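Local structure of MaoC-like dehydratase (Phytophthora Capsici, 3KH8) at residues Leu86-Leu91 / Val130-Pro135; Leu252-Val257 / Glu289-Arg294; Ala261-Phe266 / Ala272-Ile277; Met295-Glu298 / Lys302-Phe305. The protein is a MaoC-like dehydratase of hot dog fold that probably adds or removes water on enoyl-CoA-type substrates, as hydratase 2 enzymes do. All blocks are in the same frame, centred on the assembly; numbering follows the deposited sequence.

Contact 1 (Leu86-Leu91 / Val130-Pro135); sequences LYPVCL and VEILRP
Val-130 pushes one methyl into a shallow hollow between Leu-86 and Val-89. The bump is CG2. It lies 3.7 Å from Leu-86 CD1. It also comes to 3.3 Å from Val-89 CG1, closer than two methyls usually stand, so the fit is tight here. Both side chains cross Val-130 at about a right angle. Leu-86 leaves its backbone pointing away from the strand. Its CG is anti to the backbone N (chi1 -160°), and the next bond turns CD1 back toward Val-130 to wall the hollow. A second, looser fit lies two residues along the strand. There Ile-132 CD1 meets Pro-88 CG at 4.2 Å, the end of a branched chain against the rim of the proline ring. The segment 86-91 makes a short 3-10 turn, with Val-89 N bonded to Leu-86 O. That turn sets Pro-88 and Val-89 beside each other against the strand. Leu-86 also touches Met-255 and Ser-259 of helix 251-266. The contact is buried and apolar. It packs a loop onto strand 123-132, part of the curved antiparallel sheet of the hot dog fold.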
# COMPACT_ATOMS: atom_id res chain seq x y z
N LEU A 86 3.06 -7.27 14.61
CA LEU A 86 4.45 -7.24 14.16
C LEU A 86 4.90 -5.86 13.65
O LEU A 86 6.09 -5.65 13.41
CB LEU A 86 4.70 -8.30 13.08
CG LEU A 86 6.17 -8.70 12.86
CD1 LEU A 86 6.68 -9.56 14.02
CD2 LEU A 86 6.35 -9.43 11.53
N TYR A 87 3.96 -4.92 13.49
CA TYR A 87 4.30 -3.62 12.89
C TYR A 87 5.54 -2.90 13.46
O TYR A 87 6.30 -2.30 12.69
CB TYR A 87 3.08 -2.67 12.81
CG TYR A 87 3.44 -1.33 12.21
CD1 TYR A 87 3.78 -1.21 10.87
CD2 TYR A 87 3.46 -0.17 12.99
CE1 TYR A 87 4.13 0.03 10.31
CE2 TYR A 87 3.80 1.06 12.45
CZ TYR A 87 4.13 1.15 11.11
OH TYR A 87 4.47 2.37 10.56
N PRO A 88 5.77 -2.95 14.79
CA PRO A 88 6.97 -2.27 15.32
C PRO A 88 8.30 -2.55 14.61
O PRO A 88 9.18 -1.69 14.62
CB PRO A 88 7.01 -2.76 16.77
CG PRO A 88 5.59 -2.91 17.13
CD PRO A 88 4.91 -3.44 15.89
N VAL A 89 8.45 -3.72 13.96
CA VAL A 89 9.68 -4.02 13.19
C VAL A 89 9.97 -3.01 12.08
O VAL A 89 11.12 -2.88 11.64
CB VAL A 89 9.70 -5.46 12.58
CG1 VAL A 89 9.51 -6.50 13.66
CG2 VAL A 89 8.66 -5.62 11.46
N CYS A 90 8.93 -2.31 11.62
CA CYS A 90 9.08 -1.32 10.56
C CYS A 90 9.58 0.03 11.07
O CYS A 90 10.16 0.80 10.31
CB CYS A 90 7.75 -1.12 9.83
SG CYS A 90 7.27 -2.56 8.86
N LEU A 91 9.36 0.30 12.35
CA LEU A 91 9.64 1.63 12.92
C LEU A 91 11.11 2.09 12.87
O LEU A 91 11.36 3.28 12.64
CB LEU A 91 9.04 1.77 14.33
CG LEU A 91 7.51 1.72 14.43
CD1 LEU A 91 7.07 1.57 15.88
CD2 LEU A 91 6.84 2.94 13.77
N VAL A 130 10.70 -10.22 18.36
CA VAL A 130 9.77 -9.15 18.69
C VAL A 130 9.03 -9.51 19.97
O VAL A 130 8.37 -10.55 20.04
CB VAL A 130 8.76 -8.87 17.55
CG1 VAL A 130 7.79 -7.76 17.94
CG2 VAL A 130 9.48 -8.50 16.27
N GLU A 131 9.15 -8.65 20.98
CA GLU A 131 8.43 -8.81 22.23
C GLU A 131 7.50 -7.61 22.44
O GLU A 131 7.96 -6.47 22.47
CB GLU A 131 9.39 -8.95 23.41
CG GLU A 131 8.69 -9.28 24.72
CD GLU A 131 9.62 -9.29 25.93
OE1 GLU A 131 10.86 -9.14 25.75
OE2 GLU A 131 9.11 -9.45 27.05
N ILE A 132 6.20 -7.89 22.58
CA ILE A 132 5.21 -6.83 22.71
C ILE A 132 4.80 -6.66 24.18
O ILE A 132 4.17 -7.55 24.76
CB ILE A 132 3.97 -7.08 21.81
CG1 ILE A 132 4.38 -7.36 20.36
CG2 ILE A 132 2.98 -5.90 21.90
CD1 ILE A 132 5.19 -6.23 19.68
N LEU A 133 5.17 -5.52 24.76
CA LEU A 133 4.79 -5.19 26.12
C LEU A 133 3.37 -4.60 26.17
O LEU A 133 2.59 -4.93 27.06
CB LEU A 133 5.79 -4.21 26.75
CG LEU A 133 7.23 -4.63 27.09
CD1 LEU A 133 7.31 -6.04 27.70
CD2 LEU A 133 8.19 -4.49 25.90
N ARG A 134 3.06 -3.74 25.21
CA ARG A 134 1.74 -3.14 25.05
C ARG A 134 1.46 -2.98 23.56
O ARG A 134 2.33 -2.54 22.83
CB ARG A 134 1.67 -1.77 25.73
CG ARG A 134 1.62 -1.79 27.25
CD ARG A 134 1.25 -0.43 27.84
NE ARG A 134 2.36 0.53 27.80
CZ ARG A 134 2.34 1.68 27.12
NH1 ARG A 134 1.27 2.03 26.41
NH2 ARG A 134 3.40 2.48 27.15
N PRO A 135 0.23 -3.32 23.12
CA PRO A 135 -0.10 -3.11 21.71
C PRO A 135 -0.06 -1.62 21.35
O PRO A 135 -0.27 -0.77 22.22
CB PRO A 135 -1.53 -3.65 21.60
CG PRO A 135 -1.69 -4.58 22.78
CD PRO A 135 -0.88 -3.93 23.86

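Contact 2 (Leu252-Val257 / Glu289-Arg294); sequences LCSMGV and ETIQTR
Val-257 and Ile-291 carry the apolar part of this contact. Both leave their backbones toward the other segment and meet at an oblique angle. Val-257 CG1 stands 3.8 Å from Ile-291 CG2 and 3.9 Å from Ile-291 CB. Its other methyl, CG2, faces Ile-291 CD1 at 4.2 Å. Both branches of the isoleucine thus touch the valine. Its CG1 is anti to the carbonyl carbon (chi1 -64°) and its chain is extended beyond that, which carries CD1 past Val-257 to the helix surface at Ser-254.

This is a helix laid on a sheet, as in the hot dog fold, where a long helix rests on a curved antiparallel sheet. The axes of the helical segment 252-257 and the strand segment 290-294 approach to 9.5 Å, with a crossing angle of -54°. Their nearest CA atoms are those of Val-257 and Ile-291. Phe-213 of strand 209-214 also touches Val-257 and pairs by its backbone with Ile-291.

The polar groups here make no hydrogen bond to the other segment. Ser-254 OG is 3.7 Å from Ile-291 CD1, a hydroxyl against a methyl. Ser-254 CA lies 4.1 Å from the same methyl, so CD1 touches both backbone and side chain of the serine. Farther along, Thr-293 turns its side chain to the helix, but OG1 stays 4.2 Å from Val-257 O, too far for a hydrogen bond. Within the helix, Val-257 N bonds to Cys-253 O at 2.9 Å.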
# COMPACT_ATOMS: atom_id res chain seq x y z
N LEU A 252 11.27 -9.83 6.47
CA LEU A 252 10.29 -9.37 7.46
C LEU A 252 8.84 -9.47 6.97
O LEU A 252 7.93 -9.58 7.79
CB LEU A 252 10.62 -7.95 7.95
CG LEU A 252 11.80 -7.84 8.93
CD1 LEU A 252 12.17 -6.37 9.17
CD2 LEU A 252 11.48 -8.56 10.25
N CYS A 253 8.64 -9.42 5.66
CA CYS A 253 7.31 -9.65 5.07
C CYS A 253 6.90 -11.12 5.26
O CYS A 253 5.78 -11.41 5.68
CB CYS A 253 7.29 -9.25 3.59
SG CYS A 253 5.66 -9.42 2.78
N SER A 254 7.83 -12.03 4.97
CA SER A 254 7.63 -13.46 5.25
C SER A 254 7.31 -13.70 6.72
O SER A 254 6.45 -14.52 7.05
CB SER A 254 8.88 -14.27 4.86
OG SER A 254 9.08 -14.23 3.46
N MET A 255 8.00 -12.98 7.60
CA MET A 255 7.74 -13.06 9.03
C MET A 255 6.32 -12.57 9.33
O MET A 255 5.63 -13.13 10.19
CB MET A 255 8.77 -12.26 9.82
CG MET A 255 8.71 -12.47 11.33
SD MET A 255 9.98 -11.52 12.19
CE MET A 255 9.72 -12.02 13.89
N GLY A 256 5.90 -11.52 8.62
CA GLY A 256 4.53 -11.01 8.72
C GLY A 256 3.49 -12.04 8.32
O GLY A 256 2.48 -12.21 9.00
N VAL A 257 3.76 -12.74 7.22
CA VAL A 257 2.86 -13.79 6.72
C VAL A 257 2.71 -14.91 7.75
O VAL A 257 1.59 -15.35 8.03
CB VAL A 257 3.32 -14.32 5.33
CG1 VAL A 257 2.52 -15.55 4.91
CG2 VAL A 257 3.18 -13.23 4.27
N GLU A 289 5.54 -16.59 -4.73
CA GLU A 289 5.56 -17.93 -4.16
C GLU A 289 4.56 -18.07 -3.01
O GLU A 289 4.18 -17.07 -2.38
CB GLU A 289 6.98 -18.31 -3.70
CG GLU A 289 7.97 -18.43 -4.86
CD GLU A 289 9.31 -19.01 -4.45
OE1 GLU A 289 9.88 -18.58 -3.42
OE2 GLU A 289 9.80 -19.90 -5.18
N THR A 290 4.13 -19.30 -2.76
CA THR A 290 3.18 -19.61 -1.70
C THR A 290 3.91 -19.92 -0.40
O THR A 290 4.76 -20.81 -0.35
CB THR A 290 2.26 -20.80 -2.09
OG1 THR A 290 1.62 -20.51 -3.34
CG2 THR A 290 1.20 -21.05 -1.02
N ILE A 291 3.57 -19.17 0.65
CA ILE A 291 4.18 -19.37 1.96
C ILE A 291 3.27 -20.20 2.86
O ILE A 291 2.16 -19.77 3.20
CB ILE A 291 4.52 -18.03 2.66
CG1 ILE A 291 5.58 -17.26 1.85
CG2 ILE A 291 5.00 -18.27 4.11
CD1 ILE A 291 5.87 -15.83 2.38
N GLN A 292 3.74 -21.39 3.22
CA GLN A 292 3.04 -22.28 4.15
C GLN A 292 3.59 -22.09 5.55
O GLN A 292 4.80 -22.16 5.76
CB GLN A 292 3.24 -23.75 3.75
CG GLN A 292 2.69 -24.15 2.39
CD GLN A 292 3.18 -25.52 1.96
OE1 GLN A 292 4.38 -25.81 1.99
NE2 GLN A 292 2.25 -26.38 1.55
N THR A 293 2.70 -21.88 6.51
CA THR A 293 3.11 -21.81 7.91
C THR A 293 2.74 -23.11 8.63
O THR A 293 1.55 -23.46 8.74
CB THR A 293 2.52 -20.56 8.63
OG1 THR A 293 2.91 -19.37 7.92
CG2 THR A 293 3.04 -20.46 10.06
N ARG A 294 3.76 -23.83 9.10
CA ARG A 294 3.57 -25.07 9.86
C ARG A 294 3.61 -24.75 11.35
O ARG A 294 4.56 -24.14 11.82
CB ARG A 294 4.70 -26.07 9.57
CG ARG A 294 4.92 -26.41 8.12
CD ARG A 294 6.23 -27.18 7.97
NE ARG A 294 6.35 -27.77 6.64
CZ ARG A 294 7.48 -28.27 6.14
NH1 ARG A 294 8.61 -28.23 6.85
NH2 ARG A 294 7.49 -28.79 4.93

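Contact 3 (Ala261-Phe266 / Ala272-Ile277); sequences ALFKQF and ARFKSI
The backbones come closest at Phe-263 and Phe-274, with CA atoms 7.0 Å apart, where the last turns of a helix face the start of a strand. The two are joined by a short loop, and both belong to the hot dog fold, in which helix 251-266 packs on the antiparallel sheet. The strand carries a classic beta bulge: Lys-275 and Ser-276 both face Val-323.

Phe-274 brings its ring edge to Phe-263. Its CD1 lies 4.3 Å from Phe-263 CB, and each of these atoms sits near the plane of the other ring. Phe-274 also meets Phe-322 edge-to-face, and Phe-263 does the same with Phe-73. Farther along the strand, Leu-262 CD1 touches Ile-277 CD1 at 3.7 Å. The isoleucine has its CG1 anti to the backbone N (chi1 -177°), which extends CD1 toward the helix.

Arg-273 bends at chi3 and swings its guanidinium over to the helix end. Its NH2 forms a salt bridge with Asp-327 and a hydrogen bond to Thr-325 O. Phe-266 O sits over one face of the guanidinium, off its centre. It is 3.5 Å from Arg-273 NH2, at an angle too poor for a hydrogen bond.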
# COMPACT_ATOMS: atom_id res chain seq x y z
N ALA A 261 -0.75 -16.05 10.23
CA ALA A 261 -1.24 -17.41 10.47
C ALA A 261 -1.33 -17.70 11.97
O ALA A 261 -2.31 -18.27 12.43
CB ALA A 261 -0.34 -18.43 9.77
N LEU A 262 -0.30 -17.29 12.71
CA LEU A 262 -0.25 -17.49 14.16
C LEU A 262 -1.35 -16.72 14.89
O LEU A 262 -2.00 -17.27 15.79
CB LEU A 262 1.14 -17.14 14.71
CG LEU A 262 2.28 -18.05 14.26
CD1 LEU A 262 3.62 -17.32 14.36
CD2 LEU A 262 2.29 -19.36 15.05
N PHE A 263 -1.55 -15.46 14.51
CA PHE A 263 -2.62 -14.65 15.10
C PHE A 263 -3.99 -15.26 14.82
O PHE A 263 -4.83 -15.33 15.72
CB PHE A 263 -2.58 -13.19 14.59
CG PHE A 263 -3.71 -12.34 15.11
CD1 PHE A 263 -3.64 -11.77 16.37
CD2 PHE A 263 -4.86 -12.14 14.35
CE1 PHE A 263 -4.69 -10.99 16.87
CE2 PHE A 263 -5.92 -11.37 14.84
CZ PHE A 263 -5.83 -10.79 16.10
N LYS A 264 -4.19 -15.70 13.58
CA LYS A 264 -5.47 -16.26 13.14
C LYS A 264 -5.80 -17.56 13.89
O LYS A 264 -6.94 -17.76 14.32
CB LYS A 264 -5.44 -16.51 11.63
CG LYS A 264 -6.79 -16.84 11.01
CD LYS A 264 -6.64 -17.13 9.52
CE LYS A 264 -7.98 -17.41 8.87
NZ LYS A 264 -7.82 -17.67 7.41
N GLN A 265 -4.80 -18.42 14.05
CA GLN A 265 -5.00 -19.72 14.70
C GLN A 265 -5.17 -19.62 16.22
O GLN A 265 -6.04 -20.29 16.79
CB GLN A 265 -3.88 -20.70 14.33
CG GLN A 265 -4.03 -22.11 14.92
CD GLN A 265 -5.31 -22.80 14.49
OE1 GLN A 265 -5.66 -22.81 13.31
NE2 GLN A 265 -6.02 -23.40 15.44
N PHE A 266 -4.37 -18.78 16.87
CA PHE A 266 -4.23 -18.82 18.33
C PHE A 266 -4.77 -17.64 19.14
O PHE A 266 -5.13 -17.81 20.31
CB PHE A 266 -2.77 -19.09 18.70
CG PHE A 266 -2.23 -20.38 18.14
CD1 PHE A 266 -2.56 -21.60 18.73
CD2 PHE A 266 -1.40 -20.37 17.03
CE1 PHE A 266 -2.07 -22.79 18.22
CE2 PHE A 266 -0.90 -21.56 16.50
CZ PHE A 266 -1.23 -22.78 17.09
N ALA A 272 -3.92 -8.14 21.98
CA ALA A 272 -3.30 -8.14 23.30
C ALA A 272 -2.76 -9.53 23.68
O ALA A 272 -1.89 -9.66 24.54
CB ALA A 272 -4.26 -7.61 24.37
N ARG A 273 -3.27 -10.57 23.01
CA ARG A 273 -2.82 -11.95 23.24
C ARG A 273 -1.50 -12.30 22.53
O ARG A 273 -0.86 -13.30 22.88
CB ARG A 273 -3.93 -12.94 22.89
CG ARG A 273 -5.17 -12.80 23.78
CD ARG A 273 -6.25 -13.81 23.45
NE ARG A 273 -5.82 -15.18 23.72
CZ ARG A 273 -6.49 -16.27 23.36
NH1 ARG A 273 -7.63 -16.18 22.69
NH2 ARG A 273 -6.00 -17.47 23.66
N PHE A 274 -1.09 -11.49 21.56
CA PHE A 274 0.14 -11.70 20.78
C PHE A 274 1.34 -11.18 21.58
O PHE A 274 1.58 -9.97 21.63
CB PHE A 274 -0.00 -10.96 19.44
CG PHE A 274 1.01 -11.35 18.38
CD1 PHE A 274 0.60 -11.98 17.21
CD2 PHE A 274 2.36 -11.01 18.52
CE1 PHE A 274 1.52 -12.31 16.20
CE2 PHE A 274 3.29 -11.34 17.52
CZ PHE A 274 2.87 -11.99 16.36
N LYS A 275 2.10 -12.08 22.20
CA LYS A 275 3.11 -11.66 23.18
C LYS A 275 4.54 -11.56 22.65
O LYS A 275 5.20 -10.53 22.83
CB LYS A 275 3.04 -12.52 24.45
CG LYS A 275 1.79 -12.30 25.28
CD LYS A 275 1.73 -10.86 25.79
CE LYS A 275 0.39 -10.55 26.43
NZ LYS A 275 0.21 -9.08 26.65
N SER A 276 5.03 -12.63 22.02
CA SER A 276 6.37 -12.59 21.46
C SER A 276 6.53 -13.55 20.29
O SER A 276 5.76 -14.50 20.14
CB SER A 276 7.44 -12.88 22.52
OG SER A 276 7.35 -14.22 22.99
N ILE A 277 7.53 -13.27 19.46
CA ILE A 277 7.83 -14.07 18.29
C ILE A 277 9.32 -13.91 17.97
O ILE A 277 9.85 -12.79 17.97
CB ILE A 277 6.91 -13.69 17.08
CG1 ILE A 277 7.18 -14.59 15.87
CG2 ILE A 277 7.01 -12.18 16.75
CD1 ILE A 277 6.07 -14.59 14.83

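Contact 4 (Met295-Glu298 / Lys302-Phe305); sequences MWQE and KVLF
Leu-304 O accepts the shortest hydrogen bond between the two segments, from Trp-296 N at 2.7 Å. The bond is nearly straight (167°). Met-295 CA adds a weaker CA-H...O contact to the same oxygen. In return Leu-304 N bonds to Trp-296 O at 2.9 Å. Trp-296 with Leu-304 is thus a hydrogen-bonded antiparallel pair. Met-295 with Phe-305 and Gln-297 with Val-303 are the non-hydrogen-bonded pairs beside it. Glu-298 N closes the ladder on Lys-302 O, also at 2.9 Å.

The Trp-296 indole lies alongside the partner strand. Its edge meets the backbone there, CE3 lying 3.5 Å from Leu-304 O and 4.0 Å from Phe-305 CA, and its NE1 bonds to Arg-205 O. Glu-298 bends at chi2 (-68°), and its CG packs on Leu-304 CG at 3.8 Å. Its carboxylate forms a salt bridge with Arg-205 through OE2. Through OE1 it accepts from a water that in turn accepts from Lys-302 NZ. The other face is apolar near Met-295, where CG touches Phe-305 CB at 4.2 Å.

That face, with Met-295, Gln-297, Val-303 and Phe-305, packs against Leu-262 and Phe-266 of helix 251-266. Strand 209-214 continues the sheet beyond Met-295, and strand 314-324 beyond Val-303 and Phe-305.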
# COMPACT_ATOMS: atom_id res chain seq x y z
N MET A 295 2.58 -25.17 12.08
CA MET A 295 2.47 -24.80 13.49
C MET A 295 2.35 -25.99 14.44
O MET A 295 1.55 -26.91 14.21
CB MET A 295 1.32 -23.81 13.70
CG MET A 295 1.51 -22.47 12.95
SD MET A 295 0.01 -21.48 12.80
CE MET A 295 -0.86 -22.31 11.48
N TRP A 296 3.16 -25.97 15.50
CA TRP A 296 3.16 -27.02 16.52
C TRP A 296 2.78 -26.42 17.87
O TRP A 296 3.52 -25.60 18.42
CB TRP A 296 4.54 -27.68 16.63
CG TRP A 296 4.96 -28.54 15.46
CD1 TRP A 296 4.80 -29.90 15.35
CD2 TRP A 296 5.67 -28.12 14.29
NE1 TRP A 296 5.34 -30.34 14.16
CE2 TRP A 296 5.88 -29.27 13.49
CE3 TRP A 296 6.13 -26.88 13.82
CZ2 TRP A 296 6.54 -29.23 12.26
CZ3 TRP A 296 6.78 -26.83 12.58
CH2 TRP A 296 6.98 -28.00 11.82
N GLN A 297 1.63 -26.83 18.39
CA GLN A 297 1.19 -26.46 19.73
C GLN A 297 2.05 -27.20 20.76
O GLN A 297 2.13 -28.43 20.73
CB GLN A 297 -0.30 -26.79 19.91
CG GLN A 297 -0.86 -26.59 21.33
CD GLN A 297 -0.96 -25.14 21.74
OE1 GLN A 297 -0.14 -24.65 22.53
NE2 GLN A 297 -1.94 -24.43 21.21
N GLU A 298 2.71 -26.45 21.64
CA GLU A 298 3.54 -27.06 22.68
C GLU A 298 2.96 -26.87 24.08
O GLU A 298 3.55 -27.30 25.07
CB GLU A 298 4.98 -26.54 22.60
CG GLU A 298 5.72 -26.97 21.34
CD GLU A 298 6.00 -28.47 21.30
OE1 GLU A 298 6.94 -28.92 21.97
OE2 GLU A 298 5.28 -29.19 20.57
N LYS A 302 2.74 -21.64 24.14
CA LYS A 302 3.91 -21.63 23.27
C LYS A 302 3.67 -22.43 21.99
O LYS A 302 3.23 -23.59 22.04
CB LYS A 302 5.15 -22.15 24.00
CG LYS A 302 6.46 -21.96 23.23
CD LYS A 302 7.67 -22.52 23.97
CE LYS A 302 7.81 -24.02 23.76
NZ LYS A 302 9.13 -24.52 24.24
N VAL A 303 3.96 -21.81 20.85
CA VAL A 303 3.82 -22.45 19.55
C VAL A 303 5.12 -22.39 18.78
O VAL A 303 5.71 -21.31 18.61
CB VAL A 303 2.68 -21.81 18.71
CG1 VAL A 303 2.54 -22.51 17.35
CG2 VAL A 303 1.36 -21.86 19.46
N LEU A 304 5.58 -23.54 18.32
CA LEU A 304 6.74 -23.60 17.45
C LEU A 304 6.26 -23.64 16.00
O LEU A 304 5.18 -24.16 15.72
CB LEU A 304 7.64 -24.80 17.81
CG LEU A 304 8.13 -24.86 19.26
CD1 LEU A 304 9.09 -26.02 19.47
CD2 LEU A 304 8.79 -23.54 19.72
N PHE A 305 7.05 -23.06 15.10
CA PHE A 305 6.62 -22.94 13.72
C PHE A 305 7.73 -22.77 12.70
O PHE A 305 8.87 -22.42 13.05
CB PHE A 305 5.59 -21.80 13.57
CG PHE A 305 6.18 -20.43 13.73
CD1 PHE A 305 6.30 -19.85 14.99
CD2 PHE A 305 6.61 -19.70 12.62
CE1 PHE A 305 6.83 -18.58 15.14
CE2 PHE A 305 7.15 -18.43 12.76
CZ PHE A 305 7.26 -17.86 14.02
O HOH W 1 8.68 -27.47 23.12

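How the contacts relate
Helix 251-266 joins contacts 2 and 3, whose centres are about 14 Å apart. Thr-293 CB touches Ala-261 CB at 3.8 Å between them. Contact 1 links to contact 3 through the sheet: Val-130 N lies 2.7 Å from Ile-277 O, a probable hydrogen bond that ties strand 123-132 of the hydratase 2 N-terminal domain to strand 274-281 of the MaoC-like domain. Leu-86 also reaches contact 2, with CD2 3.6 Å from Gly-256 N. Contacts 2 and 4 follow each other on strand 290-297, their centres about 16 Å apart. Contacts 3 and 4 share a core in which Leu-262 CD1 meets Phe-305 CE1 at 3.5 Å. Contacts 1 and 4 are farthest apart, about 20 Å between centres.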